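Local coordinates for scaffolding protein (Clostridium cellulolyticum, PDB 1G43) that probably anchors the cellulosome to crystalline cellulose through this family IIIa cellulose-binding domain, a calcium-containing beta-sandwich of the scaffoldin, at residues C59-Y64 with S68-A73; S111-T116 with G138-W143. All blocks are in the same frame, centred on the assembly; numbering follows the deposited sequence.

Contact 1 of 2, residues C59-Y64 with S68-A73; sequences CDHAGY and SNYIDA. Unlike the reference sequence in segment 59-64: Cys59 (reference Gly).
Tyr64 holds its CG between the backbone N and the carbonyl carbon (chi1 68°), while Ile71 sets CG2 anti to its own N (chi1 -63°). Paired across the strands, the two side chains leave the same face of the sheet, and these torsions lay them side by side. Ile71 CB sits over the middle of the Tyr64 ring, 4.2 Å from its centroid in a CH-pi contact, and CD1 reaches Tyr64 CE1 at 3.8 Å. A branched aliphatic residue suits this place because CB and both its branches can spread over the flat ring, whose OH is held by the carbonyl of Ala103. The same pair is locked by two backbone bonds, Tyr64 N to Ile71 O (2.9 Å) and Ile71 N to Tyr64 O (2.7 Å).

Gly63 faces Asp72 in the next, non-hydrogen-bonded pair. Having no side chain, Gly63 lets Tyr70 OH settle 3.2 Å from Gly63 CA. Tyr70 OH also lies at the edge of the His61 ring, near its plane and 3.1 Å from His61 CE1, the tyrosine and histidine arriving from opposite directions. A water hydrogen-bonded to His61 ND1 donates to Asp72 OD2, while Asp72 OD1 accepts from Thr74 N. Next along the strand pair, Ala73 N makes a weak bond to Ala62 O. The whole is a two-stranded antiparallel beta hairpin, strand 69-72 folding back on strand 55-66 in the beta-sandwich of this cellulose-binding domain.

Contact 2 of 2, residues S111-T116 with G138-W143; sequences SIEIQT and GSYMDW
Glu113 and Tyr140 meet at an angle, the carboxylate plane turned 73° from that of the ring, and Tyr140 OH donates a hydrogen bond to Glu113 OE2 over 2.7 Å. On the beta-sandwich, this side-chain hydrogen bond joins a loop to a strand: Glu113 belongs to strand 111-120, and Tyr140 to the irregular chain between strands 126-127 and 147-150. The backbones stay well apart, CA to CA 10.6 Å for this pair, so the contact depends on the reach of the side chains. Glutamate and tyrosine suit such a span, one being a long chain with an acceptor at its end and the other a rigid ring with a donor opposite its attachment.

Glu113 stands almost fully stretched, with CG anti to the backbone N (chi1 -179°) and CD continuing the extended line. Glu113 OE2 lies at the edge of the Tyr140 ring and in its plane, where a phenolic O-H can point at it. Seen from the acid, however, the hydroxyl comes on the anti side of OE2 and somewhat out of the carboxylate plane. The other oxygen, OE1, has a long, weak ion pair with Lys27 that would modestly stabilise the carboxylate's negative charge.

Gln115, two residues along the same strand, crosses Tyr140 at about a right angle and is a looser neighbour. The tyrosine also touches Arg25 and Lys27 of strand 18-30, and Gln9 and Asn11 of strand 6-11. Besides OE2, the hydroxyl has Glu113 CG close by, 3.2 Å from Tyr140 OH.

In the fold
From the N terminus, strands 6-11 and 18-30 come first and belong to the sheet that both contacts reach. Contact 1 then closes a short loop, turning strand 55-66 back into strand 69-72. The chain next crosses to the other sheet through strands 77-88 and 91-99 and returns as strand 111-120, where contact 2 opens; it closes at 138-143, 22 residues beyond the end of segment 111-116 and after strand 126-127. The contacts follow in series, neither nested nor crossed. They meet because strands 55-66 and 111-120 are neighbours: Asp60 and His61 both face Gln115 in a classic beta bulge. One contact therefore adds a hairpin strand to this sheet, and the other fastens a loop across it.

Contact 1 of 2, residues C59-Y64 with S68-A73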
# COMPACT_ATOMS: atom_id res chain seq x y z
N CYS A 59 -1.46 7.07 8.18
CA CYS A 59 -0.51 5.95 8.32
C CYS A 59 -0.54 5.73 9.82
O CYS A 59 -0.07 6.57 10.57
CB CYS A 59 0.93 6.28 7.93
SG CYS A 59 2.08 4.85 8.19
N ASP A 60 -1.12 4.62 10.25
CA ASP A 60 -1.23 4.29 11.67
C ASP A 60 0.10 3.82 12.28
O ASP A 60 0.34 4.00 13.48
CB ASP A 60 -2.30 3.22 11.90
CG ASP A 60 -3.68 3.65 11.40
OD1 ASP A 60 -4.02 4.85 11.52
OD2 ASP A 60 -4.43 2.77 10.91
N HIS A 61 0.95 3.24 11.47
CA HIS A 61 2.23 2.74 11.97
C HIS A 61 3.10 2.24 10.83
O HIS A 61 2.60 1.60 9.90
CB HIS A 61 2.01 1.58 12.93
CG HIS A 61 3.26 0.84 13.26
ND1 HIS A 61 4.18 1.30 14.18
CD2 HIS A 61 3.80 -0.27 12.71
CE1 HIS A 61 5.24 0.52 14.17
NE2 HIS A 61 5.04 -0.44 13.29
N ALA A 62 4.38 2.56 10.89
CA ALA A 62 5.33 2.09 9.90
C ALA A 62 6.66 1.96 10.59
O ALA A 62 7.08 2.86 11.33
CB ALA A 62 5.42 3.05 8.74
N GLY A 63 7.34 0.84 10.36
CA GLY A 63 8.62 0.65 11.01
C GLY A 63 9.45 -0.49 10.46
O GLY A 63 8.94 -1.34 9.71
N TYR A 64 10.73 -0.49 10.83
CA TYR A 64 11.66 -1.53 10.39
C TYR A 64 12.98 -1.55 11.17
O TYR A 64 13.37 -0.59 11.83
CB TYR A 64 11.94 -1.42 8.89
CG TYR A 64 12.73 -0.20 8.51
CD1 TYR A 64 14.13 -0.23 8.48
CD2 TYR A 64 12.10 0.99 8.18
CE1 TYR A 64 14.87 0.91 8.13
CE2 TYR A 64 12.82 2.11 7.83
CZ TYR A 64 14.21 2.07 7.81
OH TYR A 64 14.92 3.18 7.42
N SER A 68 20.58 -3.46 14.47
CA SER A 68 19.90 -3.84 15.70
C SER A 68 19.12 -2.67 16.35
O SER A 68 18.77 -2.74 17.53
CB SER A 68 20.91 -4.43 16.72
OG SER A 68 21.74 -3.45 17.33
N ASN A 69 18.83 -1.63 15.57
CA ASN A 69 18.05 -0.46 16.03
C ASN A 69 16.66 -0.47 15.36
O ASN A 69 16.56 -0.58 14.13
CB ASN A 69 18.72 0.85 15.57
CG ASN A 69 20.23 0.85 15.74
OD1 ASN A 69 20.74 0.85 16.87
ND2 ASN A 69 20.95 0.84 14.62
N TYR A 70 15.58 -0.35 16.13
CA TYR A 70 14.25 -0.33 15.50
C TYR A 70 13.89 1.09 15.04
O TYR A 70 13.90 2.04 15.84
CB TYR A 70 13.16 -0.81 16.46
CG TYR A 70 11.80 -0.80 15.80
CD1 TYR A 70 11.44 -1.79 14.88
CD2 TYR A 70 10.89 0.21 16.07
CE1 TYR A 70 10.19 -1.76 14.23
CE2 TYR A 70 9.64 0.25 15.43
CZ TYR A 70 9.30 -0.74 14.52
OH TYR A 70 8.07 -0.67 13.89
N ILE A 71 13.56 1.25 13.77
CA ILE A 71 13.25 2.56 13.21
C ILE A 71 11.76 2.76 12.96
O ILE A 71 11.11 1.98 12.24
CB ILE A 71 14.02 2.74 11.89
CG1 ILE A 71 15.51 2.72 12.18
CG2 ILE A 71 13.63 4.03 11.21
CD1 ILE A 71 16.35 2.97 10.97
N ASP A 72 11.20 3.80 13.56
CA ASP A 72 9.77 4.09 13.40
C ASP A 72 9.64 5.12 12.27
O ASP A 72 9.95 6.30 12.44
CB ASP A 72 9.18 4.64 14.70
CG ASP A 72 7.68 4.92 14.60
OD1 ASP A 72 7.25 5.54 13.60
OD2 ASP A 72 6.93 4.51 15.52
N ALA A 73 9.17 4.67 11.13
CA ALA A 73 9.03 5.57 10.02
C ALA A 73 7.60 6.07 9.84
O ALA A 73 7.28 6.68 8.84
CB ALA A 73 9.50 4.85 8.77
O HOH W 1 4.19 3.23 15.69

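Contact 2 of 2, residues S111-T116 with G138-W143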
# COMPACT_ATOMS: atom_id res chain seq x y z
N SER A 111 12.61 -6.19 6.41
CA SER A 111 11.15 -6.00 6.24
C SER A 111 10.64 -4.67 6.78
O SER A 111 11.06 -4.23 7.84
CB SER A 111 10.37 -7.08 6.99
OG SER A 111 10.43 -8.30 6.30
N ILE A 112 9.72 -4.05 6.07
CA ILE A 112 9.11 -2.84 6.57
C ILE A 112 7.60 -3.08 6.62
O ILE A 112 7.00 -3.59 5.67
CB ILE A 112 9.43 -1.60 5.67
CG1 ILE A 112 8.81 -0.34 6.29
CG2 ILE A 112 8.98 -1.87 4.23
CD1 ILE A 112 9.04 0.92 5.48
N GLU A 113 6.98 -2.74 7.75
CA GLU A 113 5.55 -2.89 7.91
C GLU A 113 4.93 -1.50 7.79
O GLU A 113 5.38 -0.56 8.43
CB GLU A 113 5.21 -3.52 9.25
CG GLU A 113 3.70 -3.70 9.42
CD GLU A 113 3.32 -4.41 10.71
OE1 GLU A 113 4.22 -4.67 11.56
OE2 GLU A 113 2.13 -4.73 10.88
N ILE A 114 3.90 -1.38 6.96
CA ILE A 114 3.25 -0.11 6.70
C ILE A 114 1.74 -0.24 6.83
O ILE A 114 1.10 -0.84 5.97
CB ILE A 114 3.61 0.35 5.29
CG1 ILE A 114 5.13 0.33 5.12
CG2 ILE A 114 3.07 1.74 5.04
CD1 ILE A 114 5.59 0.84 3.79
N GLN A 115 1.17 0.34 7.88
CA GLN A 115 -0.27 0.24 8.11
C GLN A 115 -0.93 1.55 7.83
O GLN A 115 -0.61 2.55 8.45
CB GLN A 115 -0.58 -0.24 9.53
CG GLN A 115 0.04 -1.61 9.80
CD GLN A 115 -0.41 -2.24 11.11
OE1 GLN A 115 -0.13 -1.73 12.19
NE2 GLN A 115 -1.12 -3.35 11.02
N THR A 116 -1.85 1.51 6.87
CA THR A 116 -2.53 2.69 6.41
C THR A 116 -4.03 2.52 6.30
O THR A 116 -4.57 1.40 6.26
CB THR A 116 -2.04 3.09 5.00
OG1 THR A 116 -2.69 2.25 4.03
CG2 THR A 116 -0.52 2.91 4.85
N GLY A 138 -7.76 -11.09 7.02
CA GLY A 138 -7.61 -10.78 8.42
C GLY A 138 -6.20 -10.91 8.91
O GLY A 138 -5.86 -10.36 9.96
N SER A 139 -5.38 -11.64 8.17
CA SER A 139 -3.98 -11.82 8.54
C SER A 139 -3.13 -11.58 7.30
O SER A 139 -3.65 -11.64 6.20
CB SER A 139 -3.77 -13.23 9.07
OG SER A 139 -4.22 -14.18 8.10
N TYR A 140 -1.85 -11.28 7.45
CA TYR A 140 -1.03 -11.03 6.27
C TYR A 140 -1.10 -12.24 5.34
O TYR A 140 -1.11 -13.38 5.79
CB TYR A 140 0.44 -10.73 6.66
CG TYR A 140 0.70 -9.29 7.11
CD1 TYR A 140 0.51 -8.21 6.24
CD2 TYR A 140 1.06 -9.00 8.44
CE1 TYR A 140 0.65 -6.88 6.67
CE2 TYR A 140 1.21 -7.65 8.89
CZ TYR A 140 1.00 -6.61 7.99
OH TYR A 140 1.10 -5.29 8.42
N MET A 141 -1.14 -11.99 4.04
CA MET A 141 -1.16 -13.06 3.06
C MET A 141 -0.60 -12.55 1.73
O MET A 141 -0.54 -11.35 1.49
CB MET A 141 -2.59 -13.55 2.87
CG MET A 141 -3.51 -12.52 2.23
SD MET A 141 -5.17 -13.23 2.09
CE MET A 141 -5.67 -12.69 0.47
N ASP A 142 -0.21 -13.47 0.85
CA ASP A 142 0.32 -13.10 -0.46
C ASP A 142 -0.88 -12.72 -1.30
O ASP A 142 -1.66 -13.59 -1.68
CB ASP A 142 1.01 -14.30 -1.11
CG ASP A 142 1.58 -13.96 -2.49
OD1 ASP A 142 2.54 -13.15 -2.60
OD2 ASP A 142 1.06 -14.52 -3.48
N TRP A 143 -1.05 -11.43 -1.57
CA TRP A 143 -2.19 -10.97 -2.35
C TRP A 143 -1.59 -10.21 -3.53
O TRP A 143 -0.99 -9.13 -3.39
CB TRP A 143 -3.09 -10.09 -1.47
CG TRP A 143 -4.27 -9.42 -2.15
CD1 TRP A 143 -4.52 -8.09 -2.19
CD2 TRP A 143 -5.35 -10.06 -2.85
NE1 TRP A 143 -5.69 -7.84 -2.87
CE2 TRP A 143 -6.22 -9.03 -3.29
CE3 TRP A 143 -5.68 -11.39 -3.15
CZ2 TRP A 143 -7.39 -9.29 -4.02
CZ3 TRP A 143 -6.84 -11.65 -3.88
CH2 TRP A 143 -7.68 -10.61 -4.31